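Local coordinates for protein beta-galactosidase (Bacillus circulans, PDB 4MAD) that probably hydrolyses terminal non-reducing beta-D-galactose residues from beta-D-galactosides, as a family 35 glycoside hydrolase, at residues F90-E95 and R153-S158; V103-F108 and V147-L152; S16-D21 and P162-Q167. All blocks are in the same frame, centred on the assembly; numbering follows the deposited sequence.

Contact 1. Residues F90-E95 and R153-S158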
ATOM      1  N   PHE A  90       0.004  17.057   6.777  1.00 17.78           N
ATOM      2  CA  PHE A  90       0.298  16.017   7.721  1.00 15.55           C
ATOM      3  C   PHE A  90       1.489  16.414   8.557  1.00 17.02           C
ATOM      4  O   PHE A  90       1.451  16.354   9.748  1.00 15.62           O
ATOM      5  CB  PHE A  90       0.575  14.714   6.980  1.00 16.12           C
ATOM      6  CG  PHE A  90       1.130  13.627   7.857  1.00 16.71           C
ATOM      7  CD1 PHE A  90       0.332  12.908   8.662  1.00 20.07           C
ATOM      8  CD2 PHE A  90       2.449  13.320   7.850  1.00 18.64           C
ATOM      9  CE1 PHE A  90       0.825  11.946   9.446  1.00 14.69           C
ATOM     10  CE2 PHE A  90       2.935  12.353   8.644  1.00 15.20           C
ATOM     11  CZ  PHE A  90       2.137  11.677   9.419  1.00 19.63           C
ATOM     12  N   ILE A  91       2.534  16.860   7.878  1.00 14.57           N
ATOM     13  CA  ILE A  91       3.720  17.277   8.570  1.00 17.77           C
ATOM     14  C   ILE A  91       3.526  18.493   9.519  1.00 17.71           C
ATOM     15  O   ILE A  91       3.986  18.493  10.604  1.00 18.34           O
ATOM     16  CB  ILE A  91       4.860  17.528   7.592  1.00 16.62           C
ATOM     17  CG1 ILE A  91       5.194  16.221   6.860  1.00 18.03           C
ATOM     18  CG2 ILE A  91       6.044  18.124   8.304  1.00 18.38           C
ATOM     19  CD1 ILE A  91       6.290  16.335   5.932  1.00 24.79           C
ATOM     20  N   LYS A  92       2.777  19.466   9.088  1.00 20.85           N
ATOM     21  CA  LYS A  92       2.399  20.571   9.962  1.00 22.91           C
ATOM     22  C   LYS A  92       1.617  20.080  11.160  1.00 22.57           C
ATOM     23  O   LYS A  92       1.716  20.627  12.185  1.00 21.97           O
ATOM     24  CB  LYS A  92       1.599  21.599   9.225  1.00 24.26           C
ATOM     25  CG  LYS A  92       2.429  22.458   8.377  1.00 30.90           C
ATOM     26  CD  LYS A  92       1.570  23.307   7.500  1.00 34.16           C
ATOM     27  CE  LYS A  92       2.347  24.396   6.916  1.00 41.70           C
ATOM     28  NZ  LYS A  92       1.444  25.350   6.325  1.00 48.29           N
ATOM     29  N   THR A  93       0.839  19.034  10.991  1.00 22.58           N
ATOM     30  CA  THR A  93       0.121  18.474  12.098  1.00 21.73           C
ATOM     31  C   THR A  93       1.057  17.889  13.158  1.00 21.30           C
ATOM     32  O   THR A  93       0.849  18.046  14.325  1.00 21.30           O
ATOM     33  CB  THR A  93      -0.970  17.504  11.675  1.00 21.52           C
ATOM     34  OG1 THR A  93      -1.786  18.112  10.692  1.00 23.78           O
ATOM     35  CG2 THR A  93      -1.822  17.081  12.854  1.00 16.59           C
ATOM     36  N   ALA A  94       2.093  17.219  12.693  1.00 21.07           N
ATOM     37  CA  ALA A  94       3.099  16.629  13.565  1.00 20.67           C
ATOM     38  C   ALA A  94       3.787  17.754  14.335  1.00 21.01           C
ATOM     39  O   ALA A  94       3.916  17.723  15.516  1.00 21.00           O
ATOM     40  CB  ALA A  94       4.088  15.853  12.768  1.00 19.25           C
ATOM     41  N   GLU A  95       4.128  18.786  13.618  1.00 20.79           N
ATOM     42  CA  GLU A  95       4.721  19.926  14.266  1.00 25.60           C
ATOM     43  C   GLU A  95       3.798  20.518  15.332  1.00 24.10           C
ATOM     44  O   GLU A  95       4.230  20.792  16.370  1.00 25.55           O
ATOM     45  CB  GLU A  95       5.055  20.988  13.256  1.00 25.07           C
ATOM     46  CG  GLU A  95       5.727  22.163  13.859  1.00 30.90           C
ATOM     47  CD  GLU A  95       6.065  23.216  12.855  1.00 38.24           C
ATOM     48  OE1 GLU A  95       5.151  23.656  12.179  1.00 38.31           O
ATOM     49  OE2 GLU A  95       7.217  23.618  12.761  1.00 36.36           O
ATOM     50  N   ARG A 153      10.254  22.038   1.285  1.00 22.84           N
ATOM     51  CA  ARG A 153      11.347  22.892   1.649  1.00 25.22           C
ATOM     52  C   ARG A 153      11.049  23.806   2.865  1.00 23.73           C
ATOM     53  O   ARG A 153      11.832  23.899   3.751  1.00 21.25           O
ATOM     54  CB  ARG A 153      11.782  23.712   0.448  1.00 26.50           C
ATOM     55  CG  ARG A 153      13.128  24.284   0.567  1.00 34.40           C
ATOM     56  CD  ARG A 153      13.645  24.730  -0.793  1.00 45.15           C
ATOM     57  NE  ARG A 153      14.114  23.594  -1.558  1.00 43.35           N
ATOM     58  CZ  ARG A 153      13.768  23.262  -2.800  1.00 44.85           C
ATOM     59  NH1 ARG A 153      12.928  23.958  -3.517  1.00 40.95           N
ATOM     60  NH2 ARG A 153      14.274  22.181  -3.302  1.00 33.71           N
ATOM     61  N   PRO A 154       9.869  24.374   2.923  1.00 25.65           N
ATOM     62  CA  PRO A 154       9.491  25.237   4.030  1.00 25.13           C
ATOM     63  C   PRO A 154       9.475  24.454   5.328  1.00 27.59           C
ATOM     64  O   PRO A 154       9.466  25.056   6.374  1.00 26.00           O
ATOM     65  CB  PRO A 154       8.078  25.604   3.692  1.00 25.86           C
ATOM     66  CG  PRO A 154       7.984  25.483   2.343  1.00 30.21           C
ATOM     67  CD  PRO A 154       8.794  24.323   1.953  1.00 25.12           C
ATOM     68  N   LEU A 155       9.402  23.137   5.236  1.00 21.62           N
ATOM     69  CA  LEU A 155       9.246  22.282   6.410  1.00 23.26           C
ATOM     70  C   LEU A 155      10.523  21.705   6.999  1.00 21.85           C
ATOM     71  O   LEU A 155      10.510  21.101   8.041  1.00 22.50           O
ATOM     72  CB  LEU A 155       8.212  21.201   6.151  1.00 24.03           C
ATOM     73  CG  LEU A 155       6.796  21.633   5.840  1.00 26.92           C
ATOM     74  CD1 LEU A 155       6.056  20.479   5.315  1.00 27.88           C
ATOM     75  CD2 LEU A 155       6.125  22.266   7.046  1.00 26.78           C
ATOM     76  N   LEU A 156      11.617  21.962   6.325  1.00 20.16           N
ATOM     77  CA  LEU A 156      12.916  21.577   6.777  1.00 21.22           C
ATOM     78  C   LEU A 156      13.336  22.300   8.054  1.00 21.65           C
ATOM     79  O   LEU A 156      13.054  23.434   8.248  1.00 22.76           O
ATOM     80  CB  LEU A 156      13.944  21.755   5.675  1.00 20.99           C
ATOM     81  CG  LEU A 156      13.692  21.031   4.372  1.00 21.94           C
ATOM     82  CD1 LEU A 156      14.584  21.573   3.318  1.00 23.93           C
ATOM     83  CD2 LEU A 156      13.878  19.535   4.499  1.00 22.53           C
ATOM     84  N   SER A 157      14.041  21.608   8.911  1.00 23.39           N
ATOM     85  CA  SER A 157      14.475  22.205  10.129  1.00 25.67           C
ATOM     86  C   SER A 157      15.352  23.420   9.847  1.00 27.60           C
ATOM     87  O   SER A 157      15.306  24.381  10.550  1.00 27.28           O
ATOM     88  CB  SER A 157      15.190  21.230  11.011  1.00 26.46           C
ATOM     89  OG  SER A 157      16.362  20.780  10.440  1.00 35.35           O
ATOM     90  N   SER A 158      16.091  23.364   8.756  1.00 28.25           N
ATOM     91  CA  SER A 158      16.964  24.446   8.334  1.00 29.03           C
ATOM     92  C   SER A 158      16.186  25.694   7.943  1.00 28.13           C
ATOM     93  O   SER A 158      16.739  26.728   7.733  1.00 29.49           O
ATOM     94  CB  SER A 158      17.961  24.025   7.270  1.00 28.90           C
ATOM     95  OG  SER A 158      17.349  23.606   6.123  1.00 30.93           O
TER
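Leu155 presents its two methyls to the helix segment 90-95, one to each of two consecutive residues. Its CD1 meets Ile91 at its branch point, 3.8 Å from Ile91 CG2 and, almost as near, 3.9 Å from Ile91 CB. Leu155 CD2 lies 3.9 Å from Lys92 CG. The Ile91 methyl that does this work is set by the first torsion: chi1 of -62° places CG1 beside the backbone N and swings CG2 anti to it, over Leu155, while CD1 at the end of the longer branch stays slightly farther from Leu155 CD1, at 4.2 Å. The isoleucine and leucine side chains cross obliquely, whereas Lys92 passes Leu155 at about a right angle, offering the start of its aliphatic chain as the extended remainder runs on from an exposed residue.

The contact belongs to the outer helical layer of the family 35 (beta/alpha)8 barrel. Helix 87-97 leads into strand 100-104, and the 3-10 turn after helix 135-152 leads into strand 163-167, so the helix preceding one barrel strand packs against the loop that leads into the next. The turn is defined by the bond from Leu156 N to Arg153 O, 3.2 Å; Asn159 ND2 is a second donor to that oxygen. On the inner side both Ile91 and Leu155 rest on Ile163 of the barrel wall, and Ile91 also touches Pro162.

Contact 2. Residues V103-F108 and V147-L152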
ATOM      1  N   VAL A 103      11.456  12.074   7.195  1.00 14.07           N
ATOM      2  CA  VAL A 103      10.797  11.831   5.930  1.00 15.77           C
ATOM      3  C   VAL A 103      11.663  10.842   5.160  1.00 16.92           C
ATOM      4  O   VAL A 103      12.830  10.992   5.112  1.00 18.18           O
ATOM      5  CB  VAL A 103      10.669  13.083   5.125  1.00 16.13           C
ATOM      6  CG1 VAL A 103      10.027  12.809   3.840  1.00 19.57           C
ATOM      7  CG2 VAL A 103       9.879  14.042   5.820  1.00 18.71           C
ATOM      8  N   ARG A 104      11.042   9.945   4.530  1.00 16.37           N
ATOM      9  CA  ARG A 104      11.733   8.890   3.875  1.00 14.25           C
ATOM     10  C   ARG A 104      11.269   8.889   2.401  1.00 15.41           C
ATOM     11  O   ARG A 104      10.292   8.324   2.081  1.00 18.79           O
ATOM     12  CB  ARG A 104      11.461   7.539   4.541  1.00 20.00           C
ATOM     13  CG  ARG A 104      11.990   7.431   5.962  1.00 20.00           C
ATOM     14  CD  ARG A 104      11.637   6.126   6.658  1.00 20.00           C
ATOM     15  NE  ARG A 104      12.248   4.973   6.003  1.00 20.00           N
ATOM     16  CZ  ARG A 104      12.009   3.713   6.338  1.00 20.00           C
ATOM     17  NH1 ARG A 104      11.166   3.435   7.324  1.00 20.00           N
ATOM     18  NH2 ARG A 104      12.611   2.725   5.688  1.00 20.00           N
ATOM     19  N   PRO A 105      11.787   9.737   1.524  1.00 16.69           N
ATOM     20  CA  PRO A 105      11.230  10.060   0.215  1.00 17.87           C
ATOM     21  C   PRO A 105      11.477   9.028  -0.903  1.00 16.62           C
ATOM     22  O   PRO A 105      11.016   9.225  -1.985  1.00 19.42           O
ATOM     23  CB  PRO A 105      11.889  11.368  -0.112  1.00 16.32           C
ATOM     24  CG  PRO A 105      13.125  11.293   0.509  1.00 17.55           C
ATOM     25  CD  PRO A 105      12.972  10.539   1.770  1.00 13.49           C
ATOM     26  N   GLY A 106      12.111   7.928  -0.580  1.00 18.02           N
ATOM     27  CA  GLY A 106      12.337   6.895  -1.550  1.00 17.49           C
ATOM     28  C   GLY A 106      13.378   7.283  -2.584  1.00 15.34           C
ATOM     29  O   GLY A 106      14.467   7.538  -2.211  1.00 20.31           O
ATOM     30  N   PRO A 107      13.080   7.240  -3.872  1.00 14.45           N
ATOM     31  CA  PRO A 107      11.759   7.193  -4.460  1.00 15.20           C
ATOM     32  C   PRO A 107      10.979   5.896  -4.450  1.00 16.19           C
ATOM     33  O   PRO A 107       9.817   5.920  -4.707  1.00 18.69           O
ATOM     34  CB  PRO A 107      11.997   7.649  -5.880  1.00 16.15           C
ATOM     35  CG  PRO A 107      13.332   7.367  -6.156  1.00 19.17           C
ATOM     36  CD  PRO A 107      14.115   7.244  -4.900  1.00 14.27           C
ATOM     37  N   PHE A 108      11.647   4.812  -4.171  1.00 16.30           N
ATOM     38  CA  PHE A 108      11.027   3.528  -3.916  1.00 16.43           C
ATOM     39  C   PHE A 108      10.989   3.335  -2.408  1.00 15.91           C
ATOM     40  O   PHE A 108      11.976   3.479  -1.792  1.00 17.40           O
ATOM     41  CB  PHE A 108      11.872   2.433  -4.511  1.00 16.35           C
ATOM     42  CG  PHE A 108      11.287   1.079  -4.379  1.00 20.15           C
ATOM     43  CD1 PHE A 108      10.446   0.586  -5.348  1.00 28.93           C
ATOM     44  CD2 PHE A 108      11.600   0.289  -3.337  1.00 25.68           C
ATOM     45  CE1 PHE A 108       9.940  -0.664  -5.273  1.00 29.91           C
ATOM     46  CE2 PHE A 108      11.063  -0.961  -3.245  1.00 21.60           C
ATOM     47  CZ  PHE A 108      10.248  -1.421  -4.203  1.00 22.71           C
ATOM     48  N   VAL A 147       9.466  18.721  -7.792  1.00 22.55           N
ATOM     49  CA  VAL A 147       8.212  19.154  -7.229  1.00 20.70           C
ATOM     50  C   VAL A 147       8.077  18.843  -5.767  1.00 20.47           C
ATOM     51  O   VAL A 147       7.689  19.637  -4.979  1.00 20.52           O
ATOM     52  CB  VAL A 147       7.049  18.544  -8.008  1.00 21.41           C
ATOM     53  CG1 VAL A 147       5.766  18.795  -7.377  1.00 23.75           C
ATOM     54  CG2 VAL A 147       6.994  19.128  -9.356  1.00 25.96           C
ATOM     55  N   LEU A 148       8.394  17.625  -5.440  1.00 18.86           N
ATOM     56  CA  LEU A 148       8.196  17.240  -4.073  1.00 20.80           C
ATOM     57  C   LEU A 148       8.987  18.081  -3.088  1.00 18.94           C
ATOM     58  O   LEU A 148       8.471  18.503  -2.138  1.00 20.66           O
ATOM     59  CB  LEU A 148       8.600  15.792  -3.874  1.00 15.91           C
ATOM     60  CG  LEU A 148       8.618  15.331  -2.435  1.00 19.49           C
ATOM     61  CD1 LEU A 148       7.250  15.246  -1.920  1.00 16.01           C
ATOM     62  CD2 LEU A 148       9.363  14.016  -2.235  1.00 18.88           C
ATOM     63  N   PHE A 149      10.253  18.312  -3.348  1.00 19.69           N
ATOM     64  CA  PHE A 149      11.093  19.059  -2.437  1.00 20.75           C
ATOM     65  C   PHE A 149      10.721  20.550  -2.262  1.00 22.93           C
ATOM     66  O   PHE A 149      10.957  21.158  -1.263  1.00 20.89           O
ATOM     67  CB  PHE A 149      12.559  18.791  -2.674  1.00 20.27           C
ATOM     68  CG  PHE A 149      12.998  17.487  -2.117  1.00 22.33           C
ATOM     69  CD1 PHE A 149      13.387  17.370  -0.835  1.00 21.92           C
ATOM     70  CD2 PHE A 149      12.924  16.368  -2.880  1.00 24.39           C
ATOM     71  CE1 PHE A 149      13.760  16.196  -0.370  1.00 25.46           C
ATOM     72  CE2 PHE A 149      13.290  15.166  -2.377  1.00 22.30           C
ATOM     73  CZ  PHE A 149      13.696  15.082  -1.139  1.00 21.26           C
ATOM     74  N   GLU A 150      10.134  21.063  -3.307  1.00 23.66           N
ATOM     75  CA  GLU A 150       9.624  22.396  -3.314  1.00 26.68           C
ATOM     76  C   GLU A 150       8.523  22.515  -2.283  1.00 25.66           C
ATOM     77  O   GLU A 150       8.402  23.502  -1.679  1.00 26.82           O
ATOM     78  CB  GLU A 150       9.126  22.781  -4.697  1.00 28.75           C
ATOM     79  CG  GLU A 150       8.865  24.225  -4.841  1.00 39.59           C
ATOM     80  CD  GLU A 150       8.353  24.632  -6.227  1.00 50.34           C
ATOM     81  OE1 GLU A 150       8.980  24.312  -7.234  1.00 49.88           O
ATOM     82  OE2 GLU A 150       7.309  25.304  -6.303  1.00 55.63           O
ATOM     83  N   ARG A 151       7.686  21.508  -2.167  1.00 23.31           N
ATOM     84  CA  ARG A 151       6.680  21.462  -1.156  1.00 23.47           C
ATOM     85  C   ARG A 151       7.234  21.257   0.243  1.00 23.82           C
ATOM     86  O   ARG A 151       6.763  21.833   1.159  1.00 24.73           O
ATOM     87  CB  ARG A 151       5.603  20.422  -1.438  1.00 25.84           C
ATOM     88  CG  ARG A 151       4.996  20.434  -2.813  1.00 28.15           C
ATOM     89  CD  ARG A 151       4.202  21.607  -3.169  1.00 30.67           C
ATOM     90  NE  ARG A 151       3.748  21.544  -4.540  1.00 36.24           N
ATOM     91  CZ  ARG A 151       2.505  21.306  -4.888  1.00 32.64           C
ATOM     92  NH1 ARG A 151       1.573  21.140  -3.986  1.00 34.63           N
ATOM     93  NH2 ARG A 151       2.197  21.302  -6.145  1.00 32.49           N
ATOM     94  N   LEU A 152       8.187  20.368   0.379  1.00 21.52           N
ATOM     95  CA  LEU A 152       8.835  20.084   1.625  1.00 21.36           C
ATOM     96  C   LEU A 152       9.758  21.186   2.149  1.00 23.16           C
ATOM     97  O   LEU A 152      10.046  21.239   3.302  1.00 22.18           O
ATOM     98  CB  LEU A 152       9.599  18.780   1.580  1.00 20.83           C
ATOM     99  CG  LEU A 152       8.866  17.512   1.223  1.00 22.52           C
ATOM    100  CD1 LEU A 152       9.818  16.367   1.204  1.00 22.92           C
ATOM    101  CD2 LEU A 152       7.793  17.268   2.213  1.00 23.30           C
TER
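The carbonyl oxygen of Leu148, whose side chain packs on Pro105, is approached by two backbone N-H groups of its own helix: Leu152 N at 3.1 Å makes the regular bond, and the one from Arg151 N is weak. Between segments 103-108 and 147-152 themselves there is no hydrogen bond, and the packing is wholly apolar. Three buried residues of the helix face Val103 at the strand end and Pro105 just beyond it. Pro105 takes two of them: its CB is 4.2 Å from Leu148 CD2, and its CG is likewise 4.2 Å from Phe149 CZ. CZ is the ring atom nearest to Pro105, the side chains cross at about a right angle, and the proline carbon sits obliquely to the ring. The Phe149 side chain leaves the helix beside the contact, and chi1 of -77° brings CZ to the proline; the same ring meets that of Phe145, one turn earlier, edge-to-face. One turn on in the helix from Leu148, Val103 CG1 and Leu152 CD1 come within 4.4 Å. A chi1 of 179° sets CG1 of the valine anti to the backbone N, the branch that meets Leu152.

Arg104, between Val103 and Pro105, has its CB directed elsewhere; its NH2 forms a salt bridge with Glu247, the predicted nucleophile, about 11 Å from the Pro105 side chain (between side chains). A cis peptide bond precedes Pro107, which packs on Tyr137, Val141 and Phe145 of helix 135-152. Strand 100-104, helix 135-152 and the following parallel strand 163-167 make a beta-alpha-beta crossover, the repeating element of the (beta/alpha)8 barrel of clan GH-A, with the loop at the strand's C-terminal end reaching the catalytic face.

Contact 3. Residues S16-D21 and P162-Q167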
ATOM      1  N   SER A  16      17.369  24.661  14.347  1.00 43.57           N
ATOM      2  CA  SER A  16      17.718  23.348  14.854  1.00 41.64           C
ATOM      3  C   SER A  16      18.378  22.470  13.802  1.00 39.33           C
ATOM      4  O   SER A  16      18.034  22.554  12.656  1.00 40.75           O
ATOM      5  CB  SER A  16      16.497  22.653  15.354  1.00 42.88           C
ATOM      6  OG  SER A  16      16.031  23.314  16.479  1.00 49.04           O
ATOM      7  N   GLN A  17      19.359  21.686  14.199  1.00 33.90           N
ATOM      8  CA  GLN A  17      19.971  20.717  13.307  1.00 31.10           C
ATOM      9  C   GLN A  17      20.283  19.420  14.027  1.00 29.13           C
ATOM     10  O   GLN A  17      20.915  19.455  15.036  1.00 28.05           O
ATOM     11  CB  GLN A  17      21.266  21.258  12.739  1.00 31.67           C
ATOM     12  CG  GLN A  17      22.023  20.241  11.931  1.00 33.50           C
ATOM     13  CD  GLN A  17      23.329  20.748  11.360  1.00 37.22           C
ATOM     14  OE1 GLN A  17      23.785  21.792  11.688  1.00 36.29           O
ATOM     15  NE2 GLN A  17      23.894  20.001  10.500  1.00 32.57           N
ATOM     16  N   LEU A  18      19.892  18.286  13.475  1.00 23.31           N
ATOM     17  CA  LEU A  18      20.289  17.014  14.016  1.00 23.35           C
ATOM     18  C   LEU A  18      21.622  16.608  13.465  1.00 22.36           C
ATOM     19  O   LEU A  18      21.786  16.543  12.307  1.00 22.87           O
ATOM     20  CB  LEU A  18      19.284  15.920  13.651  1.00 22.96           C
ATOM     21  CG  LEU A  18      19.579  14.528  14.191  1.00 20.91           C
ATOM     22  CD1 LEU A  18      19.363  14.446  15.682  1.00 27.30           C
ATOM     23  CD2 LEU A  18      18.802  13.467  13.488  1.00 18.02           C
ATOM     24  N   THR A  19      22.547  16.315  14.349  1.00 24.23           N
ATOM     25  CA  THR A  19      23.869  15.836  13.959  1.00 25.97           C
ATOM     26  C   THR A  19      24.269  14.720  14.885  1.00 27.10           C
ATOM     27  O   THR A  19      23.513  14.313  15.690  1.00 25.75           O
ATOM     28  CB  THR A  19      24.955  16.920  14.055  1.00 27.54           C
ATOM     29  OG1 THR A  19      25.126  17.277  15.408  1.00 26.09           O
ATOM     30  CG2 THR A  19      24.574  18.102  13.308  1.00 25.09           C
ATOM     31  N   TYR A  20      25.449  14.192  14.688  1.00 26.49           N
ATOM     32  CA  TYR A  20      25.956  13.234  15.621  1.00 30.03           C
ATOM     33  C   TYR A  20      27.430  13.047  15.700  1.00 32.56           C
ATOM     34  O   TYR A  20      28.117  13.086  14.718  1.00 32.94           O
ATOM     35  CB  TYR A  20      25.533  11.798  15.261  1.00 30.13           C
ATOM     36  CG  TYR A  20      26.047  11.282  13.968  1.00 29.49           C
ATOM     37  CD1 TYR A  20      27.235  10.590  13.883  1.00 31.42           C
ATOM     38  CD2 TYR A  20      25.344  11.472  12.826  1.00 34.10           C
ATOM     39  CE1 TYR A  20      27.682  10.107  12.695  1.00 32.12           C
ATOM     40  CE2 TYR A  20      25.797  11.041  11.638  1.00 35.59           C
ATOM     41  CZ  TYR A  20      26.969  10.355  11.578  1.00 32.42           C
ATOM     42  OH  TYR A  20      27.390   9.919  10.421  1.00 34.22           O
ATOM     43  N   ASP A  21      27.895  12.800  16.898  1.00 37.10           N
ATOM     44  CA  ASP A  21      29.237  12.346  16.969  1.00 41.16           C
ATOM     45  C   ASP A  21      29.647  11.004  17.546  1.00 41.19           C
ATOM     46  O   ASP A  21      30.216  10.184  16.872  1.00 42.92           O
ATOM     47  CB  ASP A  21      30.098  13.176  17.869  1.00 43.36           C
ATOM     48  CG  ASP A  21      29.431  13.527  19.128  1.00 48.94           C
ATOM     49  OD1 ASP A  21      28.949  12.644  19.844  1.00 54.46           O
ATOM     50  OD2 ASP A  21      29.416  14.718  19.418  1.00 57.06           O
ATOM     51  N   PRO A 162       9.825  21.073  11.079  1.00 22.21           N
ATOM     52  CA  PRO A 162      10.062  19.921  11.927  1.00 19.71           C
ATOM     53  C   PRO A 162      10.863  18.784  11.332  1.00 19.57           C
ATOM     54  O   PRO A 162      11.150  17.855  12.009  1.00 16.78           O
ATOM     55  CB  PRO A 162       8.654  19.430  12.184  1.00 20.75           C
ATOM     56  CG  PRO A 162       7.946  19.749  11.030  1.00 17.75           C
ATOM     57  CD  PRO A 162       8.507  20.990  10.474  1.00 22.47           C
ATOM     58  N   ILE A 163      11.188  18.887  10.072  1.00 18.07           N
ATOM     59  CA  ILE A 163      11.877  17.793   9.423  1.00 19.29           C
ATOM     60  C   ILE A 163      13.367  17.834   9.668  1.00 20.02           C
ATOM     61  O   ILE A 163      14.064  18.609   9.079  1.00 23.26           O
ATOM     62  CB  ILE A 163      11.725  17.847   7.895  1.00 17.45           C
ATOM     63  CG1 ILE A 163      10.286  17.743   7.441  1.00 18.72           C
ATOM     64  CG2 ILE A 163      12.507  16.787   7.285  1.00 22.52           C
ATOM     65  CD1 ILE A 163      10.111  17.877   6.013  1.00 22.20           C
ATOM     66  N   ILE A 164      13.822  16.957  10.525  1.00 19.37           N
ATOM     67  CA  ILE A 164      15.220  16.845  10.898  1.00 20.06           C
ATOM     68  C   ILE A 164      16.126  15.841  10.144  1.00 19.91           C
ATOM     69  O   ILE A 164      17.305  15.952  10.154  1.00 21.01           O
ATOM     70  CB  ILE A 164      15.325  16.584  12.414  1.00 20.25           C
ATOM     71  CG1 ILE A 164      14.631  15.312  12.762  1.00 17.56           C
ATOM     72  CG2 ILE A 164      14.674  17.653  13.159  1.00 21.83           C
ATOM     73  CD1 ILE A 164      14.869  14.875  14.075  1.00 24.49           C
ATOM     74  N   ALA A 165      15.527  14.855   9.515  1.00 18.99           N
ATOM     75  CA  ALA A 165      16.281  13.893   8.759  1.00 19.02           C
ATOM     76  C   ALA A 165      15.527  13.293   7.585  1.00 17.61           C
ATOM     77  O   ALA A 165      14.369  13.229   7.557  1.00 16.47           O
ATOM     78  CB  ALA A 165      16.778  12.852   9.612  1.00 20.58           C
ATOM     79  N   LEU A 166      16.284  12.856   6.627  1.00 17.77           N
ATOM     80  CA  LEU A 166      15.710  12.187   5.504  1.00 18.62           C
ATOM     81  C   LEU A 166      16.492  10.953   5.058  1.00 18.70           C
ATOM     82  O   LEU A 166      17.682  10.953   5.106  1.00 20.22           O
ATOM     83  CB  LEU A 166      15.615  13.157   4.363  1.00 16.60           C
ATOM     84  CG  LEU A 166      14.822  14.421   4.560  1.00 19.14           C
ATOM     85  CD1 LEU A 166      15.756  15.529   4.856  1.00 23.43           C
ATOM     86  CD2 LEU A 166      14.040  14.736   3.347  1.00 21.39           C
ATOM     87  N   GLN A 167      15.774   9.938   4.607  1.00 17.01           N
ATOM     88  CA  GLN A 167      16.401   8.720   4.126  1.00 15.68           C
ATOM     89  C   GLN A 167      16.647   8.783   2.638  1.00 16.27           C
ATOM     90  O   GLN A 167      15.841   9.266   1.953  1.00 16.41           O
ATOM     91  CB  GLN A 167      15.539   7.513   4.394  1.00 15.71           C
ATOM     92  CG  GLN A 167      16.260   6.220   4.261  1.00 17.34           C
ATOM     93  CD  GLN A 167      15.403   5.025   4.508  1.00 17.26           C
ATOM     94  OE1 GLN A 167      14.698   4.581   3.623  1.00 22.92           O
ATOM     95  NE2 GLN A 167      15.444   4.507   5.694  1.00 13.40           N
TER
HETATM   96  O   HOH W   1      18.319  18.458  11.130  1.00 24.34           O
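Leu18 meets Ile164 through the first carbons of the two side chains, CB to CB at 4.2 Å, and Leu18 CB stands 4.0 Å from the Ile164 carbonyl oxygen. The leucine's outer end reaches one residue further along: Leu18 CD2 is 4.4 Å from Ala165 CB. An extended first torsion, chi1 -179°, sets CG beside the carbonyl carbon and carries CD2 to Ala165. No direct hydrogen bond joins the segments. Instead a single water spans the backbones, accepting from Leu18 N at 2.8 Å and donating to Ile164 O at 2.9 Å, so two main-chain groups too far apart to pair are both satisfied by one molecule. Ile164 has a psi of -21°, far from extended strand geometry, which turns its carbonyl group relative to its neighbours.

This is where the small antiparallel sheet of strands 18-20, 24-26 and 29-30 lies against the N-terminal end of the (beta/alpha)8 barrel, away from the catalytic face. Strand 163-167 is a parallel barrel strand; Ile164 lies near its beginning and Ala165 at its middle. Leu18 also packs on Leu197, at the start of the next barrel strand, and Tyr20 extends the same seam to Leu197 and Phe218.

Further out, segment 16-21 is tied to its own sheet by backbone bonding of Thr19 with Leu25, and Ser16 OG is hydrogen-bonded to Asp27 OD1. Ser16 O has a weak hydrogen bond with Ser157 OG. On the barrel side, Ile164 is tied through its backbone to Val101, and its side chain touches His100.

In the fold
Contacts 2 and 3 reach the neighbouring strands 100-104 and 163-167 of the barrel wall, and contact 1 packs against the second from outside. Contacts 1 and 2 have centres 12 Å apart and meet where Ile91 CD1 lies 4.1 Å from Leu152 CD2. Contact 1 joins contact 3, also 12 Å away, through a probable hydrogen bond between Ser157 N and Ile163 O at 3.0 Å. Contacts 2 and 3, 16 Å apart, are linked by parallel strand pairing, with Val103 N 3.2 Å from Ala165 O. Contact 2 is nested in the chain loops closed by both others. It alone comes near the predicted catalytic centre; contacts 1 and 3 lie away from the annotated sites.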